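Local coordinates for N-acetylglucosamine 2-epimerase (PDB 3GT5), which probably isomerises sugars, perhaps by epimerising them at C2, at residues 153-158 with 199-204; 181-186 with 193-198. All blocks are in the same frame, centred on the assembly; numbering follows the deposited sequence.

Helix 192-211 is common to both contacts: residues 199-204 meet the start of strand 155-160 in interaction 1, and residues 193-198, immediately before them, meet helix 172-189 in interaction 2. The centres of the two contacts are about 12 Å apart, on the same side of the chain's centre, about 17 Å and 15 Å from it. In sequence, interaction 2 is nested inside the loop that interaction 1 closes. They also touch directly: Tyr156 OH lies 2.9 Å from Arg197 NH1, a probable hydrogen bond, and 3.5 Å from Met182 CE, a packing contact. No ligand is bound at either contact, and neither is assigned here to an active site.

Interaction 1 (153-158 with 199-204); sequences YGLYKD and LVLADR
Gly154, Leu155 and Tyr156, where a loop enters strand 155-160, pack against Val200, Leu201 and Arg204 of helix 192-211 in a strand-to-helix contact of the alpha/alpha barrel. Backbone spacing shows how closely the two elements approach: the CA atoms of Leu155 and Leu201 are 6.2 Å apart. Gly154 has a positive phi (69°) and no side chain to stand between its backbone and the helix. Its carbonyl is directed into an apolar setting: Gly154 O lies 3.6 Å from Val200 CG1, close also to Leu201 CD2 and Arg204 CG, and this buried oxygen has no polar partner in the model.

Beyond the glycine, Leu201 CD2 does most of the touching, 4.1 Å from Leu155 CD2 and 3.8 Å from Tyr156 CD2, where the leucine meets the tyrosine side chain at about a right angle. Leu155 CD2 reaches the aliphatic root of Arg204, 3.8 Å from its CB. From there the arginine bends at chi2 (-56°) and folds back along its own helix, laying its guanidinium against Val200 CG1, which lies 3.9 Å from the plane, over its centre. Tyr153 O lies at the guanidinium edge and is hydrogen-bonded by Arg208. Arg204 NH1 forms a salt bridge with Asp203 OD2 at 2.6 Å, although the hydrogen bond is weak because it is strongly bent (117°). Asp203 has a second cationic partner, Arg207.

Asn175 of helix 172-189 takes the Tyr156 backbone N-H, so the strand meets both successive helices, 172-189 and 192-211. A short strand of an antiparallel sheet resting on helices in this way is consistent with the (alpha/alpha)6 barrel of the family.

Interaction 2 (181-186 with 193-198); sequences AMLAAY and RYLERA
Met182 and Tyr194 mark the closest point of two consecutive helices, their CA atoms only 5.0 Å apart. The axes of the two six-residue segments approach to 7.7 Å, with N-to-C directions 157° apart, so the pair forms a nearly antiparallel helical hairpin. Packing is tight here: Met182 CB lies 3.3 Å from Tyr194 O and 3.8 Å from Ala198 CB. Further out, the bent methionine chain brings SD to 3.7 Å from Tyr194 CD1, an oblique Met-aromatic contact.

The Tyr194 ring is sandwiched. Ala185 CB makes a CH-pi contact over one face, 3.9 Å from the ring centroid and 23° off its normal, while Arg193 CG lies over the opposite face. The Tyr186 ring, its CG anti to the backbone N (chi1 170°), takes Leu195 over one face, with CD2 3.9 Å from the centroid. Leu183 CD2 touches Leu195 CD1, closing the apolar seam.

The looser side is at partly exposed Arg197, which touches Met182 through its aliphatic CG, 4.2 Å from Met182 CG, while its charged end turns away to Glu145. Within residues 193-198, Arg193 NH2 gives a nearly straight bond to Tyr194 OH at 3.1 Å, with the hydroxyl in the guanidinium plane, and also salt-bridges Asp138.

Helix 133-147 covers Met182 and Tyr194 with Trp141 and Met137, helix 112-127 backs Ala181 and Ala184, and helix 247-263 closes over Leu183, Leu195 and Tyr186.

Interaction 1 (153-158 with 199-204)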
loop_
_atom_site.group_PDB
_atom_site.type_symbol
_atom_site.label_atom_id
_atom_site.label_comp_id
_atom_site.label_asym_id
_atom_site.label_seq_id
_atom_site.Cartn_x
_atom_site.Cartn_y
_atom_site.Cartn_z
ATOM N N TYR A 153 10.125 -20.427 -7.498
ATOM C CA TYR A 153 9.350 -20.121 -6.303
ATOM C C TYR A 153 8.017 -19.410 -6.584
ATOM O O TYR A 153 7.144 -19.397 -5.732
ATOM C CB TYR A 153 10.167 -19.339 -5.333
ATOM C CG TYR A 153 11.297 -20.131 -4.734
ATOM C CD1 TYR A 153 11.067 -21.049 -3.709
ATOM C CD2 TYR A 153 12.567 -20.017 -5.217
ATOM C CE1 TYR A 153 12.148 -21.792 -3.146
ATOM C CE2 TYR A 153 13.622 -20.786 -4.686
ATOM C CZ TYR A 153 13.410 -21.620 -3.662
ATOM O OH TYR A 153 14.495 -22.318 -3.128
ATOM N N GLY A 154 7.849 -18.866 -7.773
ATOM C CA GLY A 154 6.647 -18.085 -8.108
ATOM C C GLY A 154 6.541 -16.749 -7.374
ATOM O O GLY A 154 5.430 -16.242 -7.126
ATOM N N LEU A 155 7.705 -16.225 -6.996
ATOM C CA LEU A 155 7.850 -14.960 -6.258
ATOM C C LEU A 155 9.049 -14.108 -6.692
ATOM O O LEU A 155 10.056 -14.642 -7.188
ATOM C CB LEU A 155 7.983 -15.281 -4.759
ATOM C CG LEU A 155 6.795 -15.961 -4.117
ATOM C CD1 LEU A 155 7.168 -16.605 -2.776
ATOM C CD2 LEU A 155 5.660 -14.951 -3.970
ATOM N N TYR A 156 8.987 -12.786 -6.448
ATOM C CA TYR A 156 10.054 -11.873 -6.757
ATOM C C TYR A 156 11.042 -11.813 -5.596
ATOM O O TYR A 156 10.644 -11.823 -4.405
ATOM C CB TYR A 156 9.514 -10.449 -7.036
ATOM C CG TYR A 156 8.673 -10.372 -8.296
ATOM C CD1 TYR A 156 9.257 -10.221 -9.556
ATOM C CD2 TYR A 156 7.293 -10.480 -8.235
ATOM C CE1 TYR A 156 8.469 -10.197 -10.704
ATOM C CE2 TYR A 156 6.521 -10.427 -9.374
ATOM C CZ TYR A 156 7.102 -10.272 -10.582
ATOM O OH TYR A 156 6.278 -10.225 -11.675
ATOM N N LYS A 157 12.311 -11.712 -5.967
ATOM C CA LYS A 157 13.393 -11.373 -5.035
ATOM C C LYS A 157 13.264 -9.928 -4.601
ATOM O O LYS A 157 12.613 -9.129 -5.272
ATOM C CB LYS A 157 14.742 -11.612 -5.714
ATOM C CG LYS A 157 14.875 -13.058 -6.197
ATOM C CD LYS A 157 16.278 -13.398 -6.688
ATOM C CE LYS A 157 16.689 -12.545 -7.859
ATOM N NZ LYS A 157 17.715 -13.247 -8.678
ATOM N N ASP A 158 13.906 -9.564 -3.501
ATOM C CA ASP A 158 13.619 -8.243 -2.915
ATOM C C ASP A 158 14.528 -7.085 -3.290
ATOM O O ASP A 158 14.067 -5.977 -3.526
ATOM C CB ASP A 158 13.602 -8.361 -1.413
ATOM C CG ASP A 158 12.446 -7.622 -0.805
ATOM O OD1 ASP A 158 12.697 -6.511 -0.269
ATOM O OD2 ASP A 158 11.303 -8.161 -0.856
ATOM N N LEU A 199 -2.392 -13.496 -9.430
ATOM C CA LEU A 199 -2.939 -14.690 -8.819
ATOM C C LEU A 199 -1.865 -15.624 -8.311
ATOM O O LEU A 199 -2.060 -16.216 -7.234
ATOM C CB LEU A 199 -3.876 -15.450 -9.788
ATOM C CG LEU A 199 -4.565 -16.680 -9.161
ATOM C CD1 LEU A 199 -5.528 -16.305 -8.033
ATOM C CD2 LEU A 199 -5.265 -17.553 -10.289
ATOM N N VAL A 200 -0.809 -15.826 -9.107
ATOM C CA VAL A 200 0.349 -16.669 -8.699
ATOM C C VAL A 200 0.949 -16.134 -7.366
ATOM O O VAL A 200 1.143 -16.904 -6.412
ATOM C CB VAL A 200 1.459 -16.750 -9.762
ATOM C CG1 VAL A 200 2.736 -17.474 -9.189
ATOM C CG2 VAL A 200 0.974 -17.464 -11.047
ATOM N N LEU A 201 1.177 -14.837 -7.306
ATOM C CA LEU A 201 1.747 -14.190 -6.098
ATOM C C LEU A 201 0.828 -14.416 -4.903
ATOM O O LEU A 201 1.293 -14.794 -3.808
ATOM C CB LEU A 201 1.945 -12.693 -6.314
ATOM C CG LEU A 201 2.937 -12.204 -7.363
ATOM C CD1 LEU A 201 2.884 -10.648 -7.510
ATOM C CD2 LEU A 201 4.384 -12.689 -7.084
ATOM N N ALA A 202 -0.478 -14.167 -5.081
ATOM C CA ALA A 202 -1.445 -14.460 -3.994
ATOM C C ALA A 202 -1.442 -15.917 -3.514
ATOM O O ALA A 202 -1.446 -16.195 -2.331
ATOM C CB ALA A 202 -2.878 -14.031 -4.383
ATOM N N ASP A 203 -1.395 -16.853 -4.446
ATOM C CA ASP A 203 -1.374 -18.253 -4.097
ATOM C C ASP A 203 -0.111 -18.603 -3.295
ATOM O O ASP A 203 -0.185 -19.222 -2.205
ATOM C CB ASP A 203 -1.425 -19.073 -5.355
ATOM C CG ASP A 203 -1.177 -20.553 -5.072
ATOM O OD1 ASP A 203 -1.876 -21.118 -4.232
ATOM O OD2 ASP A 203 -0.185 -21.113 -5.626
ATOM N N ARG A 204 1.029 -18.168 -3.797
ATOM C CA ARG A 204 2.315 -18.507 -3.156
ATOM C C ARG A 204 2.394 -17.897 -1.757
ATOM O O ARG A 204 2.810 -18.567 -0.799
ATOM C CB ARG A 204 3.495 -18.052 -3.999
ATOM C CG ARG A 204 3.656 -18.762 -5.324
ATOM C CD ARG A 204 3.761 -20.267 -5.215
ATOM N NE ARG A 204 4.046 -20.785 -6.566
ATOM C CZ ARG A 204 3.114 -21.038 -7.480
ATOM N NH1 ARG A 204 1.837 -20.894 -7.176
ATOM N NH2 ARG A 204 3.455 -21.466 -8.705
#

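Interaction 2 (181-186 with 193-198)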
loop_
_atom_site.group_PDB
_atom_site.type_symbol
_atom_site.label_atom_id
_atom_site.label_comp_id
_atom_site.label_asym_id
_atom_site.label_seq_id
_atom_site.Cartn_x
_atom_site.Cartn_y
_atom_site.Cartn_z
ATOM N N ALA A 181 -0.110 -4.080 -7.663
ATOM C CA ALA A 181 0.281 -3.388 -8.893
ATOM C C ALA A 181 -0.127 -4.170 -10.112
ATOM O O ALA A 181 -0.547 -3.560 -11.105
ATOM C CB ALA A 181 1.815 -3.104 -8.952
ATOM N N MET A 182 -0.053 -5.510 -10.033
ATOM C CA MET A 182 -0.433 -6.346 -11.160
ATOM C C MET A 182 -1.934 -6.314 -11.414
ATOM O O MET A 182 -2.362 -6.294 -12.578
ATOM C CB MET A 182 0.099 -7.769 -11.032
ATOM C CG MET A 182 1.609 -7.878 -11.196
ATOM S SD MET A 182 2.299 -7.375 -12.840
ATOM C CE MET A 182 4.082 -7.538 -12.419
ATOM N N LEU A 183 -2.732 -6.244 -10.333
ATOM C CA LEU A 183 -4.158 -6.043 -10.460
ATOM C C LEU A 183 -4.485 -4.699 -11.122
ATOM O O LEU A 183 -5.323 -4.637 -12.036
ATOM C CB LEU A 183 -4.856 -6.172 -9.110
ATOM C CG LEU A 183 -4.932 -7.567 -8.500
ATOM C CD1 LEU A 183 -5.274 -7.521 -6.976
ATOM C CD2 LEU A 183 -5.906 -8.450 -9.280
ATOM N N ALA A 184 -3.833 -3.624 -10.675
ATOM C CA ALA A 184 -3.987 -2.305 -11.306
ATOM C C ALA A 184 -3.597 -2.322 -12.798
ATOM O O ALA A 184 -4.279 -1.703 -13.630
ATOM C CB ALA A 184 -3.172 -1.279 -10.575
ATOM N N ALA A 185 -2.511 -3.039 -13.120
ATOM C CA ALA A 185 -1.985 -3.136 -14.496
ATOM C C ALA A 185 -3.028 -3.832 -15.380
ATOM O O ALA A 185 -3.250 -3.428 -16.558
ATOM C CB ALA A 185 -0.647 -3.894 -14.503
ATOM N N TYR A 186 -3.637 -4.885 -14.829
ATOM C CA TYR A 186 -4.700 -5.606 -15.529
ATOM C C TYR A 186 -5.911 -4.712 -15.768
ATOM O O TYR A 186 -6.474 -4.685 -16.866
ATOM C CB TYR A 186 -5.149 -6.829 -14.757
ATOM C CG TYR A 186 -6.399 -7.478 -15.314
ATOM C CD1 TYR A 186 -6.359 -8.162 -16.517
ATOM C CD2 TYR A 186 -7.630 -7.391 -14.643
ATOM C CE1 TYR A 186 -7.520 -8.758 -17.046
ATOM C CE2 TYR A 186 -8.780 -8.002 -15.168
ATOM C CZ TYR A 186 -8.709 -8.673 -16.362
ATOM O OH TYR A 186 -9.850 -9.289 -16.850
ATOM N N ARG A 193 -1.747 -11.465 -18.685
ATOM C CA ARG A 193 -0.507 -11.864 -17.977
ATOM C C ARG A 193 -0.405 -11.185 -16.613
ATOM O O ARG A 193 0.122 -11.758 -15.652
ATOM C CB ARG A 193 0.754 -11.613 -18.786
ATOM C CG ARG A 193 1.211 -10.144 -18.920
ATOM C CD ARG A 193 2.343 -10.017 -19.921
ATOM N NE ARG A 193 2.762 -8.609 -20.015
ATOM C CZ ARG A 193 3.818 -8.170 -20.674
ATOM N NH1 ARG A 193 4.590 -9.006 -21.343
ATOM N NH2 ARG A 193 4.087 -6.862 -20.679
ATOM N N TYR A 194 -0.852 -9.942 -16.547
ATOM C CA TYR A 194 -0.811 -9.226 -15.275
ATOM C C TYR A 194 -1.725 -9.791 -14.229
ATOM O O TYR A 194 -1.306 -9.917 -13.074
ATOM C CB TYR A 194 -1.122 -7.738 -15.496
ATOM C CG TYR A 194 -0.206 -7.041 -16.419
ATOM C CD1 TYR A 194 1.181 -7.209 -16.351
ATOM C CD2 TYR A 194 -0.708 -6.172 -17.387
ATOM C CE1 TYR A 194 2.029 -6.542 -17.177
ATOM C CE2 TYR A 194 0.142 -5.476 -18.209
ATOM C CZ TYR A 194 1.523 -5.664 -18.116
ATOM O OH TYR A 194 2.406 -4.953 -18.931
ATOM N N LEU A 195 -2.970 -10.127 -14.609
ATOM C CA LEU A 195 -3.925 -10.740 -13.691
ATOM C C LEU A 195 -3.440 -12.115 -13.203
ATOM O O LEU A 195 -3.556 -12.463 -12.009
ATOM C CB LEU A 195 -5.282 -10.882 -14.373
ATOM C CG LEU A 195 -6.385 -11.518 -13.568
ATOM C CD1 LEU A 195 -6.629 -10.739 -12.208
ATOM C CD2 LEU A 195 -7.714 -11.674 -14.460
ATOM N N GLU A 196 -2.852 -12.873 -14.141
ATOM C CA GLU A 196 -2.383 -14.203 -13.814
ATOM C C GLU A 196 -1.151 -14.157 -12.887
ATOM O O GLU A 196 -1.022 -14.986 -11.971
ATOM C CB GLU A 196 -2.111 -15.005 -15.070
ATOM C CG GLU A 196 -3.430 -15.243 -15.869
ATOM C CD GLU A 196 -4.404 -16.298 -15.356
ATOM O OE1 GLU A 196 -4.135 -17.029 -14.368
ATOM O OE2 GLU A 196 -5.505 -16.401 -15.984
ATOM N N ARG A 197 -0.304 -13.182 -13.085
ATOM C CA ARG A 197 0.860 -13.020 -12.188
ATOM C C ARG A 197 0.375 -12.616 -10.815
ATOM O O ARG A 197 0.914 -13.070 -9.787
ATOM C CB ARG A 197 1.838 -12.035 -12.767
ATOM C CG ARG A 197 3.071 -11.778 -11.939
ATOM C CD ARG A 197 3.871 -13.024 -11.657
ATOM N NE ARG A 197 4.261 -13.761 -12.852
ATOM C CZ ARG A 197 5.360 -13.561 -13.571
ATOM N NH1 ARG A 197 6.226 -12.585 -13.300
ATOM N NH2 ARG A 197 5.590 -14.362 -14.616
ATOM N N ALA A 198 -0.616 -11.735 -10.769
ATOM C CA ALA A 198 -1.208 -11.394 -9.446
ATOM C C ALA A 198 -1.719 -12.594 -8.711
ATOM O O ALA A 198 -1.526 -12.752 -7.486
ATOM C CB ALA A 198 -2.340 -10.324 -9.599
#